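Local coordinates for protein IclR transcriptional regulator (Thermotoga maritima, PDB 1MKM) that probably binds DNA through a winged helix-turn-helix domain to regulate transcription, and binds zinc, at residues H100-D105 with M129-Y134; P162-T167 with N193-M198; I142-P147 with E179-R184. One frame throughout, in Å; residues are numbered along the deposited sequence.

Interaction 1 (H100-D105 with M129-Y134); sequences HLILKD and MKVDLY
I102 lays its terminal methyl CD1 against V131 CG2, 3.8 Å away, and the same carbon meets L133 CD2 at 4.0 Å, so one methyl group is shared between two residues of 129-134. The torsions explain this reach: I102 CG1 sits between the backbone N and the carbonyl carbon (chi1 78°), and V131 has CG1 anti to the carbonyl carbon (chi1 -62°), which leaves its CG2 facing I102, while both CA-CB bonds point at the opposing segment. The side chains meet at a slant. A little further along, K104 contributes only its aliphatic portion: CD lies 4.0 Å from L133 CD1, with the two side chains nearly perpendicular.

The backbones remain apart, I102 CA and V131 CA being 7.8 Å from each other, and no hydrogen bond links the segments. Sheet order accounts for this: strand 108-115 runs between strands 98-105 and 130-132, and its Y111 touches both I102 and V131. I142 of helix 137-143 also packs on I102, K104 and L133, adding to a largely buried apolar cluster in the C-terminal domain. The polar end of K104 leaves this cluster to hydrogen-bond Y210 OH and G106 O. A bound zinc ion lies about 7 Å from the side chain of I102.

Cohesion across the segments is therefore apolar. The opposite charges of D105 and K130 stay apart (OD2 to NZ 5.7 Å), and K130 has its salt bridge with E108, so methyl and methylene packing, rather than charge pairing, joins the inner strand 98-105 to the edge strand 130-132 and the loop after it.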
loop_
_atom_site.group_PDB
_atom_site.type_symbol
_atom_site.label_atom_id
_atom_site.label_comp_id
_atom_site.label_asym_id
_atom_site.label_seq_id
_atom_site.Cartn_x
_atom_site.Cartn_y
_atom_site.Cartn_z
ATOM N N HIS B 100 -22.003 9.305 15.087
ATOM C CA HIS B 100 -23.013 8.648 14.257
ATOM C C HIS B 100 -24.217 9.545 14.081
ATOM O O HIS B 100 -24.480 10.425 14.899
ATOM C CB HIS B 100 -23.499 7.335 14.883
ATOM C CG HIS B 100 -22.442 6.285 14.994
ATOM N ND1 HIS B 100 -22.181 5.382 13.986
ATOM C CD2 HIS B 100 -21.572 5.999 15.992
ATOM C CE1 HIS B 100 -21.197 4.582 14.357
ATOM N NE2 HIS B 100 -20.808 4.935 15.571
ATOM N N LEU B 101 -24.945 9.316 12.997
ATOM C CA LEU B 101 -26.165 10.055 12.705
ATOM C C LEU B 101 -27.151 9.013 12.215
ATOM O O LEU B 101 -26.966 8.440 11.135
ATOM C CB LEU B 101 -25.943 11.098 11.604
ATOM C CG LEU B 101 -27.234 11.838 11.214
ATOM C CD1 LEU B 101 -27.630 12.732 12.357
ATOM C CD2 LEU B 101 -27.063 12.667 9.929
ATOM N N ILE B 102 -28.184 8.744 13.009
ATOM C CA ILE B 102 -29.179 7.754 12.613
ATOM C C ILE B 102 -30.470 8.403 12.166
ATOM O O ILE B 102 -30.969 9.316 12.823
ATOM C CB ILE B 102 -29.490 6.758 13.754
ATOM C CG1 ILE B 102 -30.423 7.390 14.782
ATOM C CG2 ILE B 102 -28.209 6.356 14.442
ATOM C CD1 ILE B 102 -30.842 6.417 15.883
ATOM N N LEU B 103 -30.994 7.933 11.034
ATOM C CA LEU B 103 -32.250 8.442 10.457
ATOM C C LEU B 103 -33.415 7.663 11.031
ATOM O O LEU B 103 -33.411 6.441 10.987
ATOM C CB LEU B 103 -32.252 8.261 8.932
ATOM C CG LEU B 103 -33.501 8.648 8.131
ATOM C CD1 LEU B 103 -33.711 10.159 8.171
ATOM C CD2 LEU B 103 -33.329 8.185 6.688
ATOM N N LYS B 104 -34.399 8.376 11.572
ATOM C CA LYS B 104 -35.597 7.769 12.160
ATOM C C LYS B 104 -36.499 7.187 11.070
ATOM O O LYS B 104 -36.992 7.924 10.225
ATOM C CB LYS B 104 -36.362 8.834 12.947
ATOM C CG LYS B 104 -37.839 8.534 13.232
ATOM C CD LYS B 104 -38.034 7.617 14.429
ATOM C CE LYS B 104 -39.429 7.803 15.016
ATOM N NZ LYS B 104 -40.492 7.457 14.036
ATOM N N ASP B 105 -36.710 5.873 11.082
ATOM C CA ASP B 105 -37.572 5.238 10.078
ATOM C C ASP B 105 -38.523 4.244 10.746
ATOM O O ASP B 105 -38.253 3.039 10.804
ATOM C CB ASP B 105 -36.729 4.517 9.026
ATOM C CG ASP B 105 -37.543 4.101 7.820
ATOM O OD1 ASP B 105 -38.145 4.989 7.180
ATOM O OD2 ASP B 105 -37.580 2.893 7.511
ATOM N N MET B 129 -26.894 0.239 7.786
ATOM C CA MET B 129 -27.250 -0.698 8.847
ATOM C C MET B 129 -28.399 -0.149 9.688
ATOM O O MET B 129 -28.620 1.061 9.739
ATOM C CB MET B 129 -26.026 -0.955 9.717
ATOM C CG MET B 129 -26.219 -1.973 10.810
ATOM S SD MET B 129 -24.685 -2.193 11.706
ATOM C CE MET B 129 -23.693 -3.062 10.453
ATOM N N LYS B 130 -29.132 -1.037 10.353
ATOM C CA LYS B 130 -30.292 -0.621 11.157
ATOM C C LYS B 130 -29.997 -0.616 12.651
ATOM O O LYS B 130 -29.195 -1.418 13.131
ATOM C CB LYS B 130 -31.478 -1.555 10.884
ATOM C CG LYS B 130 -31.845 -1.679 9.419
ATOM C CD LYS B 130 -32.564 -0.442 8.916
ATOM C CE LYS B 130 -34.060 -0.638 8.974
ATOM N NZ LYS B 130 -34.456 -1.860 8.208
ATOM N N VAL B 131 -30.637 0.283 13.386
ATOM C CA VAL B 131 -30.407 0.339 14.828
ATOM C C VAL B 131 -31.656 0.343 15.682
ATOM O O VAL B 131 -32.632 1.049 15.388
ATOM C CB VAL B 131 -29.563 1.565 15.254
ATOM C CG1 VAL B 131 -28.202 1.489 14.616
ATOM C CG2 VAL B 131 -30.241 2.825 14.867
ATOM N N ASP B 132 -31.597 -0.462 16.743
ATOM C CA ASP B 132 -32.685 -0.579 17.696
ATOM C C ASP B 132 -32.796 0.776 18.370
ATOM O O ASP B 132 -31.810 1.282 18.903
ATOM C CB ASP B 132 -32.360 -1.652 18.731
ATOM C CG ASP B 132 -32.131 -3.004 18.105
ATOM O OD1 ASP B 132 -33.012 -3.462 17.344
ATOM O OD2 ASP B 132 -31.073 -3.613 18.373
ATOM N N LEU B 133 -33.988 1.365 18.335
ATOM C CA LEU B 133 -34.210 2.673 18.930
ATOM C C LEU B 133 -34.287 2.672 20.453
ATOM O O LEU B 133 -34.517 3.718 21.057
ATOM C CB LEU B 133 -35.485 3.298 18.365
ATOM C CG LEU B 133 -35.420 3.961 16.986
ATOM C CD1 LEU B 133 -36.804 4.449 16.570
ATOM C CD2 LEU B 133 -34.454 5.142 17.031
ATOM N N TYR B 134 -34.081 1.521 21.082
ATOM C CA TYR B 134 -34.167 1.471 22.530
ATOM C C TYR B 134 -32.853 1.194 23.245
ATOM O O TYR B 134 -32.605 1.766 24.312
ATOM C CB TYR B 134 -35.202 0.435 22.968
ATOM C CG TYR B 134 -34.830 -0.996 22.634
ATOM C CD1 TYR B 134 -35.073 -1.531 21.368
ATOM C CD2 TYR B 134 -34.222 -1.812 23.586
ATOM C CE1 TYR B 134 -34.722 -2.844 21.064
ATOM C CE2 TYR B 134 -33.864 -3.115 23.290
ATOM C CZ TYR B 134 -34.114 -3.626 22.031
ATOM O OH TYR B 134 -33.731 -4.917 21.745
#

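Interaction 2 (P162-T167 with N193-M198); sequences PKTPNT and NEIGIM
T164 packs against I195 through its methyl: T164 CG2 is 3.8 Å from I195 CG2, and the two side chains meet at a slant. Its hydroxyl turns to the other flank, between the backbone N and the carbonyl carbon (chi1 36°), where OG1 stands 3.8 Å from N193 O without a hydrogen bond and instead bonds to E191 O. The close part of the contact is thus T164 set over the backbone of N193, whose CA-CB bond points away, so that mainly its backbone carbonyl meets 162-167. K163 adds its CB at 3.9 Å from N193 O. With an alanine here, E191 O would probably lose its hydroxyl partner and a gap would open beside I195.

The K163 and N193 side chains meet more loosely. K163 CE and N193 ND2 come no nearer than 4.4 Å, and the lysine is partly exposed; its NZ makes a weak hydrogen bond to K161 O and a long, weak ion pair with D132, while N193 ND2 bonds weakly to S135 OG. The solvent side is at I195, which is exposed beyond its contact with T164, though R222 of the third subunit packs on it. It stands in a type II turn from E194 to I197, closed by I197 N to E194 O at 3.2 Å.

N193 N hydrogen-bonds D189 OD1, from a residue seen to bind zinc, which places the contact beside the metal site. Within the fold, the loop between helices 148-157 and 171-184 is laid against the connection from strand 187-190 to strand 197-205, with N166 and M198 both touching N190 of the former strand.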
loop_
_atom_site.group_PDB
_atom_site.type_symbol
_atom_site.label_atom_id
_atom_site.label_comp_id
_atom_site.label_asym_id
_atom_site.label_seq_id
_atom_site.Cartn_x
_atom_site.Cartn_y
_atom_site.Cartn_z
ATOM N N PRO B 162 -32.943 -8.273 25.438
ATOM C CA PRO B 162 -31.722 -7.765 26.071
ATOM C C PRO B 162 -30.434 -8.261 25.408
ATOM O O PRO B 162 -30.100 -9.447 25.476
ATOM C CB PRO B 162 -31.865 -8.243 27.516
ATOM C CG PRO B 162 -32.621 -9.528 27.361
ATOM C CD PRO B 162 -33.687 -9.145 26.365
ATOM N N LYS B 163 -29.717 -7.336 24.774
ATOM C CA LYS B 163 -28.470 -7.657 24.085
ATOM C C LYS B 163 -27.280 -7.697 25.035
ATOM O O LYS B 163 -26.232 -8.278 24.736
ATOM C CB LYS B 163 -28.221 -6.637 22.972
ATOM C CG LYS B 163 -29.151 -6.793 21.779
ATOM C CD LYS B 163 -29.094 -5.587 20.864
ATOM C CE LYS B 163 -29.643 -4.354 21.558
ATOM N NZ LYS B 163 -31.024 -4.575 22.088
ATOM N N THR B 164 -27.448 -7.074 26.188
ATOM C CA THR B 164 -26.397 -7.055 27.189
ATOM C C THR B 164 -27.035 -6.815 28.558
ATOM O O THR B 164 -28.089 -6.184 28.655
ATOM C CB THR B 164 -25.323 -5.971 26.850
ATOM O OG1 THR B 164 -25.949 -4.823 26.260
ATOM C CG2 THR B 164 -24.298 -6.532 25.870
ATOM N N PRO B 165 -26.422 -7.348 29.633
ATOM C CA PRO B 165 -26.952 -7.181 30.991
ATOM C C PRO B 165 -27.421 -5.768 31.330
ATOM O O PRO B 165 -27.966 -5.528 32.405
ATOM C CB PRO B 165 -25.794 -7.649 31.886
ATOM C CG PRO B 165 -24.576 -7.638 30.972
ATOM C CD PRO B 165 -25.144 -8.078 29.659
ATOM N N ASN B 166 -27.210 -4.834 30.410
ATOM C CA ASN B 166 -27.622 -3.458 30.633
ATOM C C ASN B 166 -28.717 -3.037 29.651
ATOM O O ASN B 166 -29.137 -1.877 29.634
ATOM C CB ASN B 166 -26.415 -2.521 30.512
ATOM C CG ASN B 166 -25.258 -2.929 31.415
ATOM O OD1 ASN B 166 -24.310 -2.169 31.602
ATOM N ND2 ASN B 166 -25.327 -4.134 31.970
ATOM N N THR B 167 -29.181 -3.982 28.838
ATOM C CA THR B 167 -30.235 -3.703 27.867
ATOM C C THR B 167 -31.579 -3.698 28.594
ATOM O O THR B 167 -32.080 -4.751 28.997
ATOM C CB THR B 167 -30.293 -4.780 26.748
ATOM O OG1 THR B 167 -28.979 -5.039 26.242
ATOM C CG2 THR B 167 -31.171 -4.305 25.600
ATOM N N ASN B 193 -26.388 -1.176 24.416
ATOM C CA ASN B 193 -26.447 -1.679 23.049
ATOM C C ASN B 193 -25.317 -2.673 22.849
ATOM O O ASN B 193 -25.562 -3.844 22.567
ATOM C CB ASN B 193 -26.340 -0.525 22.042
ATOM C CG ASN B 193 -26.468 -0.989 20.588
ATOM O OD1 ASN B 193 -25.521 -1.517 20.000
ATOM N ND2 ASN B 193 -27.643 -0.791 20.010
ATOM N N GLU B 194 -24.079 -2.210 23.000
ATOM C CA GLU B 194 -22.929 -3.093 22.855
ATOM C C GLU B 194 -21.991 -3.001 24.052
ATOM O O GLU B 194 -21.660 -1.912 24.520
ATOM C CB GLU B 194 -22.165 -2.784 21.565
ATOM C CG GLU B 194 -22.260 -3.900 20.528
ATOM C CD GLU B 194 -21.503 -3.590 19.250
ATOM O OE1 GLU B 194 -21.773 -2.534 18.640
ATOM O OE2 GLU B 194 -20.644 -4.408 18.848
ATOM N N ILE B 195 -21.573 -4.157 24.555
ATOM C CA ILE B 195 -20.675 -4.205 25.698
ATOM C C ILE B 195 -19.287 -3.670 25.316
ATOM O O ILE B 195 -18.738 -3.996 24.259
ATOM C CB ILE B 195 -20.588 -5.656 26.263
ATOM C CG1 ILE B 195 -19.370 -5.799 27.180
ATOM C CG2 ILE B 195 -20.582 -6.665 25.123
ATOM C CD1 ILE B 195 -19.145 -7.219 27.689
ATOM N N GLY B 196 -18.733 -2.833 26.185
ATOM C CA GLY B 196 -17.435 -2.250 25.917
ATOM C C GLY B 196 -17.611 -0.853 25.355
ATOM O O GLY B 196 -16.707 -0.021 25.467
ATOM N N ILE B 197 -18.788 -0.599 24.778
ATOM C CA ILE B 197 -19.129 0.688 24.165
ATOM C C ILE B 197 -20.227 1.472 24.905
ATOM O O ILE B 197 -21.241 0.906 25.316
ATOM C CB ILE B 197 -19.611 0.493 22.673
ATOM C CG1 ILE B 197 -18.441 0.589 21.675
ATOM C CG2 ILE B 197 -20.610 1.564 22.305
ATOM C CD1 ILE B 197 -17.342 -0.381 21.888
ATOM N N MET B 198 -20.022 2.781 25.051
ATOM C CA MET B 198 -21.004 3.667 25.672
ATOM C C MET B 198 -21.197 4.824 24.698
ATOM O O MET B 198 -20.316 5.098 23.895
ATOM C CB MET B 198 -20.504 4.198 27.020
ATOM C CG MET B 198 -20.535 3.169 28.137
ATOM S SD MET B 198 -19.800 3.766 29.671
ATOM C CE MET B 198 -20.750 5.256 29.947
#

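Interaction 3 (I142-P147 with E179-R184); sequences ILAFVP and EKIRKR
A144 points its CB toward helix 171-184, where it meets I181 CG2 at 3.6 Å and I181 CB at 3.9 Å. The isoleucine presents this methyl because, with CG1 anti to the carbonyl carbon (chi1 -61°), CG2 falls anti to the backbone N. A side chain of one carbon lets the backbones draw near: A144 CA and R182 CA are 5.8 Å apart, the nearest pair between 142-147 and 179-184.

R182 approaches differently. Its CA-CB bond neither faces nor avoids the other segment, and the chain then runs extended from CG to NE, with CG anti to the carbonyl carbon (chi1 -50°). This lays its methylenes beside the A144 carbonyl: A144 O is 3.4 Å from R182 CG, then 3.9 Å from R182 CD. L151 of helix 148-157 also touches R182, as well as L143 and V146, so a third helix takes part in the packing.

F145 starts off to one flank but brings the end of its ring back, CZ reaching 4.5 Å from R182 CA, a looser contact with the backbone of the helix. Elsewhere its ring meets that of F205, the planes about 55° apart, and rests on P211. The aromatic residue thus bridges from the helix to strands 197-205 and 211-220.

No hydrogen bond crosses between the segments. R182 NE, 3.9 Å from A144 O, is buried by the contact and has no partner in the model, which probably carries some energetic cost. The arginine therefore contributes here through its hydrocarbon stem rather than its charge, and helix 171-184 is held to the turn after helix 137-143 by alanine-isoleucine packing and by methylenes lying against a backbone carbonyl.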
loop_
_atom_site.group_PDB
_atom_site.type_symbol
_atom_site.label_atom_id
_atom_site.label_comp_id
_atom_site.label_asym_id
_atom_site.label_seq_id
_atom_site.Cartn_x
_atom_site.Cartn_y
_atom_site.Cartn_z
ATOM N N ILE B 142 -34.296 9.659 20.470
ATOM C CA ILE B 142 -35.375 9.886 19.506
ATOM C C ILE B 142 -36.711 9.448 20.095
ATOM O O ILE B 142 -37.746 10.076 19.850
ATOM C CB ILE B 142 -35.133 9.117 18.182
ATOM C CG1 ILE B 142 -33.950 9.735 17.429
ATOM C CG2 ILE B 142 -36.392 9.150 17.313
ATOM C CD1 ILE B 142 -33.534 8.963 16.193
ATOM N N LEU B 143 -36.680 8.368 20.873
ATOM C CA LEU B 143 -37.879 7.847 21.522
ATOM C C LEU B 143 -38.292 8.713 22.703
ATOM O O LEU B 143 -39.256 8.403 23.403
ATOM C CB LEU B 143 -37.640 6.421 22.018
ATOM C CG LEU B 143 -38.070 5.294 21.080
ATOM C CD1 LEU B 143 -37.805 3.933 21.731
ATOM C CD2 LEU B 143 -39.551 5.464 20.769
ATOM N N ALA B 144 -37.553 9.795 22.925
ATOM C CA ALA B 144 -37.841 10.699 24.029
ATOM C C ALA B 144 -38.514 11.962 23.533
ATOM O O ALA B 144 -38.594 12.951 24.257
ATOM C CB ALA B 144 -36.554 11.055 24.765
ATOM N N PHE B 145 -38.986 11.933 22.292
ATOM C CA PHE B 145 -39.654 13.092 21.717
ATOM C C PHE B 145 -40.722 12.718 20.702
ATOM O O PHE B 145 -41.350 13.594 20.105
ATOM C CB PHE B 145 -38.638 14.046 21.078
ATOM C CG PHE B 145 -37.827 14.824 22.077
ATOM C CD1 PHE B 145 -36.714 14.256 22.688
ATOM C CD2 PHE B 145 -38.208 16.116 22.439
ATOM C CE1 PHE B 145 -35.992 14.957 23.646
ATOM C CE2 PHE B 145 -37.492 16.828 23.395
ATOM C CZ PHE B 145 -36.381 16.245 24.001
ATOM N N VAL B 146 -40.921 11.418 20.497
ATOM C CA VAL B 146 -41.949 10.965 19.570
ATOM C C VAL B 146 -43.264 11.228 20.284
ATOM O O VAL B 146 -43.399 10.902 21.464
ATOM C CB VAL B 146 -41.838 9.442 19.272
ATOM C CG1 VAL B 146 -40.524 9.142 18.574
ATOM C CG2 VAL B 146 -41.947 8.633 20.564
ATOM N N PRO B 147 -44.239 11.846 19.600
ATOM C CA PRO B 147 -45.507 12.096 20.285
ATOM C C PRO B 147 -45.938 10.884 21.119
ATOM O O PRO B 147 -45.977 9.752 20.623
ATOM C CB PRO B 147 -46.452 12.407 19.134
ATOM C CG PRO B 147 -45.559 13.196 18.219
ATOM C CD PRO B 147 -44.281 12.363 18.219
ATOM N N GLU B 179 -38.074 9.715 29.964
ATOM C CA GLU B 179 -38.390 11.012 30.544
ATOM C C GLU B 179 -37.130 11.669 31.094
ATOM O O GLU B 179 -36.925 12.876 30.931
ATOM C CB GLU B 179 -39.442 10.854 31.641
ATOM C CG GLU B 179 -40.308 12.087 31.821
ATOM C CD GLU B 179 -41.572 11.791 32.596
ATOM O OE1 GLU B 179 -41.467 11.399 33.778
ATOM O OE2 GLU B 179 -42.672 11.945 32.021
ATOM N N LYS B 180 -36.284 10.871 31.742
ATOM C CA LYS B 180 -35.031 11.382 32.283
ATOM C C LYS B 180 -34.330 12.064 31.115
ATOM O O LYS B 180 -33.750 13.141 31.248
ATOM C CB LYS B 180 -34.142 10.236 32.774
ATOM C CG LYS B 180 -34.858 9.096 33.470
ATOM C CD LYS B 180 -33.829 8.111 34.013
ATOM C CE LYS B 180 -34.436 6.787 34.435
ATOM N NZ LYS B 180 -33.358 5.829 34.810
ATOM N N ILE B 181 -34.397 11.407 29.964
ATOM C CA ILE B 181 -33.780 11.914 28.753
ATOM C C ILE B 181 -34.426 13.236 28.363
ATOM O O ILE B 181 -33.732 14.189 28.000
ATOM C CB ILE B 181 -33.912 10.884 27.614
ATOM C CG1 ILE B 181 -33.186 9.595 28.013
ATOM C CG2 ILE B 181 -33.331 11.439 26.328
ATOM C CD1 ILE B 181 -33.468 8.421 27.108
ATOM N N ARG B 182 -35.751 13.301 28.447
ATOM C CA ARG B 182 -36.455 14.534 28.117
ATOM C C ARG B 182 -35.914 15.597 29.070
ATOM O O ARG B 182 -35.725 16.758 28.693
ATOM C CB ARG B 182 -37.961 14.365 28.328
ATOM C CG ARG B 182 -38.545 13.125 27.666
ATOM C CD ARG B 182 -40.051 13.013 27.917
ATOM N NE ARG B 182 -40.612 11.783 27.361
ATOM C CZ ARG B 182 -41.900 11.462 27.408
ATOM N NH1 ARG B 182 -42.766 12.283 27.987
ATOM N NH2 ARG B 182 -42.324 10.321 26.877
ATOM N N LYS B 183 -35.660 15.174 30.307
ATOM C CA LYS B 183 -35.123 16.050 31.344
ATOM C C LYS B 183 -33.763 16.612 30.934
ATOM O O LYS B 183 -33.654 17.789 30.578
ATOM C CB LYS B 183 -35.002 15.276 32.667
ATOM C CG LYS B 183 -34.146 15.937 33.755
ATOM C CD LYS B 183 -34.579 17.372 34.061
ATOM C CE LYS B 183 -34.102 17.834 35.441
ATOM N NZ LYS B 183 -32.632 17.698 35.661
ATOM N N ARG B 184 -32.734 15.769 30.977
ATOM C CA ARG B 184 -31.388 16.193 30.614
ATOM C C ARG B 184 -31.366 16.839 29.235
ATOM O O ARG B 184 -30.718 17.870 29.028
ATOM C CB ARG B 184 -30.430 15.000 30.635
ATOM C CG ARG B 184 -30.266 14.356 32.003
ATOM C CD ARG B 184 -29.093 13.383 32.019
ATOM N NE ARG B 184 -29.238 12.332 31.019
ATOM C CZ ARG B 184 -30.249 11.471 30.985
ATOM N NH1 ARG B 184 -31.210 11.538 31.898
ATOM N NH2 ARG B 184 -30.302 10.541 30.037
#

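In the fold
From the N terminus, interaction 1 comes first, closing a helix-free loop of 23 residues that carries strand 108-115, before the others begin. Interaction 3 then opens at 142-147 and interaction 2 at 162-167; interaction 3 closes at 179-184 and interaction 2 at 193-198, so their loops cross. Interaction 3 joins the end of helix 137-143 to helix 171-184; interaction 2 ties the loop before that helix to the connection between strands 187-190 and 197-205. These two do not touch, their nearest atoms being about 10 Å apart, yet each meets interaction 1: helix 137-143 packs on both its segments, while K163 and T167 reach D132 and Y134. All lie within the C-terminal IclR family region.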